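Local structure of ABC transporter (Caldanaerobius, 4G68) at residues 155-163 / 293-303; 114-122 / 325-336. The protein probably binds xylan-derived sugars outside the cell and delivers them to a membrane ABC transporter, as a bacterial extracellular solute-binding protein. All blocks are in the same frame, centred on the assembly; numbering follows the deposited sequence.

Interaction 1. Residues 155-163 / 293-303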
loop_
_atom_site.group_PDB
_atom_site.type_symbol
_atom_site.label_atom_id
_atom_site.label_comp_id
_atom_site.label_asym_id
_atom_site.label_seq_id
_atom_site.Cartn_x
_atom_site.Cartn_y
_atom_site.Cartn_z
ATOM N N SER C 155 3.551 5.149 -3.799
ATOM C CA SER C 155 3.767 4.335 -5.043
ATOM C C SER C 155 5.212 4.393 -5.509
ATOM O O SER C 155 5.780 5.507 -5.610
ATOM C CB SER C 155 2.837 4.791 -6.179
ATOM O OG SER C 155 2.769 6.240 -6.280
ATOM N N VAL C 156 5.767 3.249 -5.936
ATOM C CA VAL C 156 7.171 3.238 -6.347
ATOM C C VAL C 156 7.331 2.416 -7.615
ATOM O O VAL C 156 6.778 1.325 -7.676
ATOM C CB VAL C 156 8.050 2.552 -5.282
ATOM C CG1 VAL C 156 9.527 2.482 -5.712
ATOM C CG2 VAL C 156 7.927 3.287 -3.947
ATOM N N LEU C 157 8.134 2.934 -8.587
ATOM C CA LEU C 157 8.658 2.113 -9.674
ATOM C C LEU C 157 10.035 1.613 -9.230
ATOM O O LEU C 157 10.972 2.401 -9.004
ATOM C CB LEU C 157 8.686 2.886 -11.027
ATOM C CG LEU C 157 9.288 2.207 -12.291
ATOM C CD1 LEU C 157 8.620 0.884 -12.658
ATOM C CD2 LEU C 157 9.267 3.181 -13.460
ATOM N N TYR C 158 10.176 0.282 -9.164
ATOM C CA TYR C 158 11.453 -0.360 -8.860
ATOM C C TYR C 158 12.126 -0.739 -10.159
ATOM O O TYR C 158 11.507 -1.361 -11.007
ATOM C CB TYR C 158 11.225 -1.627 -8.026
ATOM C CG TYR C 158 10.553 -1.350 -6.707
ATOM C CD1 TYR C 158 11.300 -1.082 -5.570
ATOM C CD2 TYR C 158 9.170 -1.423 -6.578
ATOM C CE1 TYR C 158 10.688 -0.851 -4.338
ATOM C CE2 TYR C 158 8.547 -1.181 -5.355
ATOM C CZ TYR C 158 9.302 -0.908 -4.254
ATOM O OH TYR C 158 8.656 -0.694 -3.054
ATOM N N ILE C 159 13.403 -0.351 -10.293
ATOM C CA ILE C 159 14.221 -0.589 -11.481
ATOM C C ILE C 159 15.358 -1.538 -11.080
ATOM O O ILE C 159 16.133 -1.206 -10.180
ATOM C CB ILE C 159 14.847 0.783 -11.949
ATOM C CG1 ILE C 159 13.759 1.796 -12.229
ATOM C CG2 ILE C 159 15.838 0.656 -13.128
ATOM C CD1 ILE C 159 12.801 1.268 -13.264
ATOM N N ASN C 160 15.454 -2.704 -11.718
ATOM C CA ASN C 160 16.650 -3.536 -11.570
ATOM C C ASN C 160 17.764 -2.915 -12.419
ATOM O O ASN C 160 17.780 -3.142 -13.641
ATOM C CB ASN C 160 16.376 -4.977 -12.042
ATOM C CG ASN C 160 17.576 -5.900 -11.829
ATOM O OD1 ASN C 160 18.713 -5.493 -12.056
ATOM N ND2 ASN C 160 17.344 -7.113 -11.369
ATOM N N LYS C 161 18.670 -2.135 -11.791
ATOM C CA LYS C 161 19.715 -1.387 -12.533
ATOM C C LYS C 161 20.594 -2.319 -13.371
ATOM O O LYS C 161 21.023 -1.947 -14.477
ATOM C CB LYS C 161 20.645 -0.599 -11.603
ATOM C CG LYS C 161 19.978 0.453 -10.693
ATOM C CD LYS C 161 21.040 1.014 -9.734
ATOM C CE LYS C 161 20.446 1.582 -8.456
ATOM N NZ LYS C 161 21.389 1.830 -7.308
ATOM N N GLU C 162 20.856 -3.510 -12.841
ATOM C CA GLU C 162 21.746 -4.485 -13.499
ATOM C C GLU C 162 21.132 -4.920 -14.825
ATOM O O GLU C 162 21.844 -5.088 -15.826
ATOM C CB GLU C 162 21.972 -5.709 -12.638
ATOM C CG GLU C 162 22.965 -6.695 -13.280
ATOM C CD GLU C 162 23.218 -7.898 -12.392
ATOM O OE1 GLU C 162 24.234 -7.875 -11.661
ATOM O OE2 GLU C 162 22.399 -8.850 -12.421
ATOM N N LEU C 163 19.805 -5.074 -14.840
ATOM C CA LEU C 163 19.128 -5.552 -16.057
ATOM C C LEU C 163 19.117 -4.442 -17.108
ATOM O O LEU C 163 19.344 -4.715 -18.311
ATOM C CB LEU C 163 17.715 -6.122 -15.758
ATOM C CG LEU C 163 17.740 -7.608 -15.255
ATOM C CD1 LEU C 163 16.412 -8.146 -14.760
ATOM C CD2 LEU C 163 18.308 -8.577 -16.278
ATOM N N VAL C 293 18.778 -9.488 -5.461
ATOM C CA VAL C 293 18.852 -8.145 -6.040
ATOM C C VAL C 293 19.235 -7.041 -5.019
ATOM O O VAL C 293 19.180 -5.830 -5.344
ATOM C CB VAL C 293 17.538 -7.754 -6.785
ATOM C CG1 VAL C 293 17.261 -8.644 -8.051
ATOM C CG2 VAL C 293 16.327 -7.624 -5.829
ATOM N N LYS C 294 19.549 -7.400 -3.777
ATOM C CA LYS C 294 19.898 -6.330 -2.808
ATOM C C LYS C 294 21.108 -5.548 -3.364
ATOM O O LYS C 294 22.099 -6.140 -3.804
ATOM C CB LYS C 294 20.158 -6.916 -1.421
ATOM C CG LYS C 294 21.007 -6.050 -0.513
ATOM C CD LYS C 294 20.180 -5.545 0.643
ATOM C CE LYS C 294 20.941 -4.641 1.602
ATOM N NZ LYS C 294 22.109 -5.281 2.224
ATOM N N GLY C 295 20.988 -4.227 -3.400
ATOM C CA GLY C 295 22.048 -3.339 -3.926
ATOM C C GLY C 295 21.927 -3.097 -5.426
ATOM O O GLY C 295 22.531 -2.182 -5.949
ATOM N N LYS C 296 21.080 -3.873 -6.099
ATOM C CA LYS C 296 20.846 -3.731 -7.540
ATOM C C LYS C 296 19.612 -2.890 -7.923
ATOM O O LYS C 296 19.356 -2.671 -9.128
ATOM C CB LYS C 296 20.718 -5.137 -8.152
ATOM C CG LYS C 296 21.899 -5.992 -7.798
ATOM C CD LYS C 296 21.938 -7.220 -8.666
ATOM C CE LYS C 296 23.128 -8.089 -8.290
ATOM N NZ LYS C 296 23.093 -9.321 -9.142
ATOM N N ILE C 297 18.862 -2.455 -6.905
ATOM C CA ILE C 297 17.492 -1.864 -7.064
ATOM C C ILE C 297 17.409 -0.373 -6.757
ATOM O O ILE C 297 17.877 0.101 -5.678
ATOM C CB ILE C 297 16.421 -2.569 -6.156
ATOM C CG1 ILE C 297 16.247 -4.087 -6.489
ATOM C CG2 ILE C 297 15.099 -1.724 -6.059
ATOM C CD1 ILE C 297 16.368 -4.516 -7.956
ATOM N N GLU C 298 16.785 0.354 -7.692
ATOM C CA GLU C 298 16.563 1.799 -7.611
ATOM C C GLU C 298 15.049 2.063 -7.590
ATOM O O GLU C 298 14.288 1.447 -8.376
ATOM C CB GLU C 298 17.140 2.483 -8.843
ATOM C CG GLU C 298 17.272 3.975 -8.702
ATOM C CD GLU C 298 17.532 4.678 -10.030
ATOM O OE1 GLU C 298 17.665 3.983 -11.066
ATOM O OE2 GLU C 298 17.570 5.925 -10.022
ATOM N N ALA C 299 14.628 2.951 -6.684
ATOM C CA ALA C 299 13.268 3.451 -6.595
ATOM C C ALA C 299 13.149 4.829 -7.289
ATOM O O ALA C 299 13.884 5.782 -6.973
ATOM C CB ALA C 299 12.843 3.587 -5.115
ATOM N N VAL C 300 12.195 4.919 -8.211
ATOM C CA VAL C 300 11.800 6.157 -8.911
ATOM C C VAL C 300 10.262 6.423 -8.885
ATOM O O VAL C 300 9.460 5.526 -8.641
ATOM C CB VAL C 300 12.381 6.212 -10.370
ATOM C CG1 VAL C 300 13.901 5.984 -10.376
ATOM C CG2 VAL C 300 11.679 5.212 -11.297
ATOM N N ARG C 301 9.885 7.673 -9.091
ATOM C CA ARG C 301 8.500 8.052 -9.312
ATOM C C ARG C 301 7.946 7.357 -10.517
ATOM O O ARG C 301 8.709 6.963 -11.417
ATOM C CB ARG C 301 8.417 9.540 -9.600
ATOM C CG ARG C 301 8.568 10.359 -8.338
ATOM C CD ARG C 301 8.361 11.819 -8.637
ATOM N NE ARG C 301 8.702 12.498 -7.416
ATOM C CZ ARG C 301 9.774 13.250 -7.278
ATOM N NH1 ARG C 301 10.579 13.433 -8.328
ATOM N NH2 ARG C 301 10.014 13.826 -6.108
ATOM N N PHE C 302 6.633 7.215 -10.572
ATOM C CA PHE C 302 6.024 6.739 -11.838
ATOM C C PHE C 302 6.277 7.846 -12.855
ATOM O O PHE C 302 6.368 9.017 -12.459
ATOM C CB PHE C 302 4.540 6.406 -11.685
ATOM C CG PHE C 302 3.993 5.581 -12.829
ATOM C CD1 PHE C 302 4.125 4.160 -12.855
ATOM C CD2 PHE C 302 3.422 6.233 -13.940
ATOM C CE1 PHE C 302 3.636 3.419 -13.922
ATOM C CE2 PHE C 302 2.946 5.495 -15.013
ATOM C CZ PHE C 302 3.035 4.104 -15.002
ATOM N N PRO C 303 6.474 7.472 -14.141
ATOM C CA PRO C 303 6.765 8.434 -15.180
ATOM C C PRO C 303 5.631 9.447 -15.432
ATOM O O PRO C 303 4.438 9.205 -15.106
ATOM C CB PRO C 303 6.930 7.555 -16.433
ATOM C CG PRO C 303 7.428 6.248 -15.960
ATOM C CD PRO C 303 6.855 6.094 -14.576
HETATM O O HOH W 1 5.017 7.320 -7.615
#
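L157 and I159 pair with V300 and E298 in a short antiparallel run of sheet, where the far end of long strand 144-160 meets strand 297-300. L157 and V300 form a hydrogen-bonded pair, and so do I159 and E298. Y158-A299 and N160-I297 are the non-hydrogen-bonded pairs. The V300 N to L157 O bond (2.9 Å) is nearly straight, at 173° at the hydrogen. K161 N continues the pairing to K296 O (2.8 Å), just as the chain turns into helix 161-166. N160 is the N-cap there, and its OD1 accepts from L163 N. On one face, L157 CB lies alongside V300 CG2 (3.8 Å), and L157 CD2 meets P303 CD. On the other, V156 CG1 is anti to its backbone N (chi1 178°). This sets it over the Y158 ring face and against A299 CB (3.5 Å). At the solvent edge the extended K296 lies beside E162, and NZ forms a salt bridge with E162 OE1 (3.1 Å), reaching it from above the carboxylate plane. Cutting K296 back to an alanine is likely to leave the E162 carboxylate without this charged mate. Strand 274-278 bonds to the opposite edge of 155-160. Helix 372-382 packs on V156, I297 and A299, and Y158 OH bonds to G278 O.

Interaction 2. Residues 114-122 / 325-336; sequences GKVLQLDSY and VSANSKYKDEAV
L117 N donates to V325 O (3.0 Å) and A327 N to K115 O (3.0 Å), so V116 and S326 form a single beta bridge between two segments that pair nowhere else with each other. The two bonds differ in geometry. V325 O is met nearly end-on, whereas A327 N sits well above the plane of the K115 carbonyl, 56° out of it. Beside the bridge, A327 CB rests on G114 O. L117 has CG anti to its backbone N (chi1 -174°), which carries its methyls over to helix 332-353. There CD2 touches K332 CB and V336 CG2 (3.9 Å), and CB packs on V325. L117 O is buried by the contact and has no partner in the model.

Segment 325-336 is a strand-to-helix connection in the solute-binding fold. After strand 317-325 it makes a type I turn, S326 to S329, and S329 OG then accepts from Y331 N in an ST turn just before the helix. The bend at the last torsion of K332 turns NZ back to S329 O (2.8 Å). Its aliphatic part stays beside L117.

Y122 packs against the start of this helix. V336 CG2 lies over one ring face, 3.8 Å from the centroid, a CH-pi contact. V336 CG1 meets Y122 CG, and L119 CD2 reaches V336 CG2 (3.7 Å). Y122 OH donates to D333 OD1 (2.7 Å), nearly along its C-O axis. The ring and carboxylate planes are almost perpendicular, 85° apart.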
loop_
_atom_site.group_PDB
_atom_site.type_symbol
_atom_site.label_atom_id
_atom_site.label_comp_id
_atom_site.label_asym_id
_atom_site.label_seq_id
_atom_site.Cartn_x
_atom_site.Cartn_y
_atom_site.Cartn_z
ATOM N N GLY C 114 -20.064 1.487 15.115
ATOM C CA GLY C 114 -19.813 1.542 16.588
ATOM C C GLY C 114 -18.886 0.441 17.097
ATOM O O GLY C 114 -18.940 0.037 18.279
ATOM N N LYS C 115 -18.061 -0.089 16.194
ATOM C CA LYS C 115 -17.211 -1.270 16.513
ATOM C C LYS C 115 -15.803 -0.905 16.922
ATOM O O LYS C 115 -15.026 -1.802 17.315
ATOM C CB LYS C 115 -17.075 -2.189 15.306
ATOM C CG LYS C 115 -18.384 -2.530 14.664
ATOM C CD LYS C 115 -19.289 -3.290 15.613
ATOM C CE LYS C 115 -20.450 -3.741 14.747
ATOM N NZ LYS C 115 -21.302 -4.617 15.499
ATOM N N VAL C 116 -15.476 0.396 16.830
ATOM C CA VAL C 116 -14.114 0.892 17.185
ATOM C C VAL C 116 -14.121 1.933 18.313
ATOM O O VAL C 116 -14.875 2.927 18.252
ATOM C CB VAL C 116 -13.415 1.481 15.941
ATOM C CG1 VAL C 116 -11.970 1.807 16.244
ATOM C CG2 VAL C 116 -13.464 0.499 14.758
ATOM N N LEU C 117 -13.262 1.704 19.302
ATOM C CA LEU C 117 -13.042 2.609 20.461
ATOM C C LEU C 117 -12.498 3.957 20.027
ATOM O O LEU C 117 -11.458 3.994 19.356
ATOM C CB LEU C 117 -12.067 1.984 21.500
ATOM C CG LEU C 117 -11.922 2.839 22.782
ATOM C CD1 LEU C 117 -13.283 3.008 23.470
ATOM C CD2 LEU C 117 -10.907 2.304 23.794
ATOM N N GLN C 118 -13.213 5.033 20.377
ATOM C CA GLN C 118 -12.736 6.416 20.179
ATOM C C GLN C 118 -11.539 6.718 21.086
ATOM O O GLN C 118 -11.541 6.404 22.299
ATOM C CB GLN C 118 -13.851 7.404 20.480
ATOM C CG GLN C 118 -13.564 8.834 20.050
ATOM C CD GLN C 118 -14.478 9.826 20.742
ATOM O OE1 GLN C 118 -15.635 9.487 21.081
ATOM N NE2 GLN C 118 -13.977 11.055 20.973
ATOM N N LEU C 119 -10.514 7.327 20.519
ATOM C CA LEU C 119 -9.256 7.441 21.231
ATOM C C LEU C 119 -8.882 8.858 21.678
ATOM O O LEU C 119 -7.830 9.002 22.331
ATOM C CB LEU C 119 -8.112 6.840 20.391
ATOM C CG LEU C 119 -8.191 5.376 19.937
ATOM C CD1 LEU C 119 -6.922 4.945 19.179
ATOM C CD2 LEU C 119 -8.461 4.428 21.106
ATOM N N ASP C 120 -9.726 9.877 21.426
ATOM C CA ASP C 120 -9.303 11.266 21.720
ATOM C C ASP C 120 -8.982 11.476 23.188
ATOM O O ASP C 120 -8.116 12.312 23.534
ATOM C CB ASP C 120 -10.341 12.284 21.284
ATOM C CG ASP C 120 -10.580 12.219 19.818
ATOM O OD1 ASP C 120 -9.966 13.031 19.053
ATOM O OD2 ASP C 120 -11.304 11.266 19.452
ATOM N N SER C 121 -9.668 10.726 24.059
ATOM C CA SER C 121 -9.419 10.843 25.510
ATOM C C SER C 121 -8.044 10.289 25.902
ATOM O O SER C 121 -7.550 10.611 26.998
ATOM C CB SER C 121 -10.510 10.165 26.362
ATOM O OG SER C 121 -10.522 8.758 26.154
ATOM N N TYR C 122 -7.474 9.438 25.051
ATOM C CA TYR C 122 -6.136 8.874 25.312
ATOM C C TYR C 122 -5.017 9.567 24.528
ATOM O O TYR C 122 -3.883 9.096 24.535
ATOM C CB TYR C 122 -6.042 7.398 25.038
ATOM C CG TYR C 122 -7.034 6.485 25.718
ATOM C CD1 TYR C 122 -6.698 5.819 26.943
ATOM C CD2 TYR C 122 -8.262 6.207 25.113
ATOM C CE1 TYR C 122 -7.582 4.956 27.540
ATOM C CE2 TYR C 122 -9.173 5.332 25.702
ATOM C CZ TYR C 122 -8.838 4.728 26.908
ATOM O OH TYR C 122 -9.732 3.867 27.445
ATOM N N VAL C 325 -8.419 -0.340 18.241
ATOM C CA VAL C 325 -8.836 -1.048 19.434
ATOM C C VAL C 325 -10.346 -1.279 19.299
ATOM O O VAL C 325 -11.122 -0.334 19.075
ATOM C CB VAL C 325 -8.553 -0.188 20.712
ATOM C CG1 VAL C 325 -9.217 -0.799 21.950
ATOM C CG2 VAL C 325 -7.027 -0.026 20.939
ATOM N N SER C 326 -10.753 -2.523 19.489
ATOM C CA SER C 326 -12.189 -2.867 19.432
ATOM C C SER C 326 -13.022 -2.195 20.525
ATOM O O SER C 326 -12.569 -2.087 21.655
ATOM C CB SER C 326 -12.361 -4.370 19.498
ATOM O OG SER C 326 -12.014 -4.871 18.221
ATOM N N ALA C 327 -14.244 -1.765 20.175
ATOM C CA ALA C 327 -15.113 -1.037 21.117
ATOM C C ALA C 327 -15.473 -1.958 22.289
ATOM O O ALA C 327 -15.606 -1.497 23.421
ATOM C CB ALA C 327 -16.390 -0.544 20.404
ATOM N N ASN C 328 -15.552 -3.267 22.017
ATOM C CA ASN C 328 -15.928 -4.283 23.043
ATOM C C ASN C 328 -14.756 -4.970 23.748
ATOM O O ASN C 328 -14.909 -6.037 24.367
ATOM C CB ASN C 328 -16.911 -5.315 22.468
ATOM C CG ASN C 328 -16.260 -6.275 21.497
ATOM O OD1 ASN C 328 -15.087 -6.100 21.099
ATOM N ND2 ASN C 328 -17.007 -7.297 21.102
ATOM N N SER C 329 -13.568 -4.375 23.670
ATOM C CA SER C 329 -12.470 -4.883 24.484
ATOM C C SER C 329 -12.894 -4.754 25.962
ATOM O O SER C 329 -13.570 -3.790 26.366
ATOM C CB SER C 329 -11.126 -4.161 24.227
ATOM O OG SER C 329 -10.072 -4.791 24.985
ATOM N N LYS C 330 -12.535 -5.762 26.739
ATOM C CA LYS C 330 -12.743 -5.722 28.183
ATOM C C LYS C 330 -11.690 -4.808 28.857
ATOM O O LYS C 330 -11.937 -4.192 29.900
ATOM C CB LYS C 330 -12.616 -7.138 28.719
ATOM C CG LYS C 330 -13.493 -8.147 28.016
ATOM C CD LYS C 330 -14.911 -8.078 28.538
ATOM C CE LYS C 330 -15.704 -9.340 28.221
ATOM N NZ LYS C 330 -15.236 -10.528 28.996
ATOM N N TYR C 331 -10.516 -4.708 28.235
ATOM C CA TYR C 331 -9.385 -3.984 28.823
ATOM C C TYR C 331 -8.965 -2.819 27.946
ATOM O O TYR C 331 -7.839 -2.821 27.355
ATOM C CB TYR C 331 -8.217 -4.934 28.998
ATOM C CG TYR C 331 -8.663 -6.305 29.396
ATOM C CD1 TYR C 331 -9.088 -6.568 30.695
ATOM C CD2 TYR C 331 -8.654 -7.344 28.474
ATOM C CE1 TYR C 331 -9.508 -7.836 31.058
ATOM C CE2 TYR C 331 -9.074 -8.614 28.825
ATOM C CZ TYR C 331 -9.487 -8.856 30.115
ATOM O OH TYR C 331 -9.891 -10.146 30.447
ATOM N N LYS C 332 -9.865 -1.839 27.869
ATOM C CA LYS C 332 -9.706 -0.688 26.967
ATOM C C LYS C 332 -8.474 0.156 27.270
ATOM O O LYS C 332 -7.702 0.480 26.340
ATOM C CB LYS C 332 -10.939 0.209 27.014
ATOM C CG LYS C 332 -12.178 -0.406 26.418
ATOM C CD LYS C 332 -13.371 0.517 26.654
ATOM C CE LYS C 332 -14.663 -0.108 26.137
ATOM N NZ LYS C 332 -14.986 -1.396 26.807
ATOM N N ASP C 333 -8.287 0.513 28.546
ATOM C CA ASP C 333 -7.131 1.320 28.953
ATOM C C ASP C 333 -5.813 0.563 28.571
ATOM O O ASP C 333 -4.865 1.140 28.033
ATOM C CB ASP C 333 -7.171 1.627 30.477
ATOM C CG ASP C 333 -8.123 2.826 30.879
ATOM O OD1 ASP C 333 -8.859 3.344 29.993
ATOM O OD2 ASP C 333 -8.105 3.260 32.124
ATOM N N GLU C 334 -5.770 -0.732 28.845
ATOM C CA GLU C 334 -4.555 -1.543 28.593
ATOM C C GLU C 334 -4.306 -1.738 27.085
ATOM O O GLU C 334 -3.148 -1.643 26.617
ATOM C CB GLU C 334 -4.682 -2.895 29.305
ATOM C CG GLU C 334 -4.847 -2.724 30.831
ATOM C CD GLU C 334 -6.310 -2.533 31.364
ATOM O OE1 GLU C 334 -7.309 -2.359 30.631
ATOM O OE2 GLU C 334 -6.460 -2.557 32.610
ATOM N N ALA C 335 -5.393 -2.012 26.351
ATOM C CA ALA C 335 -5.361 -2.137 24.879
ATOM C C ALA C 335 -4.860 -0.886 24.120
ATOM O O ALA C 335 -4.094 -1.010 23.123
ATOM C CB ALA C 335 -6.722 -2.572 24.347
ATOM N N VAL C 336 -5.266 0.306 24.573
ATOM C CA VAL C 336 -4.754 1.572 23.992
ATOM C C VAL C 336 -3.265 1.735 24.337
ATOM O O VAL C 336 -2.506 2.189 23.482
ATOM C CB VAL C 336 -5.570 2.820 24.463
ATOM C CG1 VAL C 336 -4.964 4.132 23.908
ATOM C CG2 VAL C 336 -7.009 2.721 24.009
#

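From the N terminus, the chain first reaches 114-122, in the loop after helix 108-112. It then runs along strand 144-160 to 155-163. After about 130 residues, mostly helical or irregular, it returns at 293-303, where interaction 1 closes the inner loop. Strand 317-325 then leads to 325-336, where interaction 2 closes the outer loop. The two loops therefore nest and do not cross. The contacts lie on opposite sides of the chain's centre, with their own centres about 41 Å apart. Strands 144-160 and 317-325 pair with each other and link the two regions. Interaction 1 extends the sheet, while interaction 2 fixes a loop to helix 332-353.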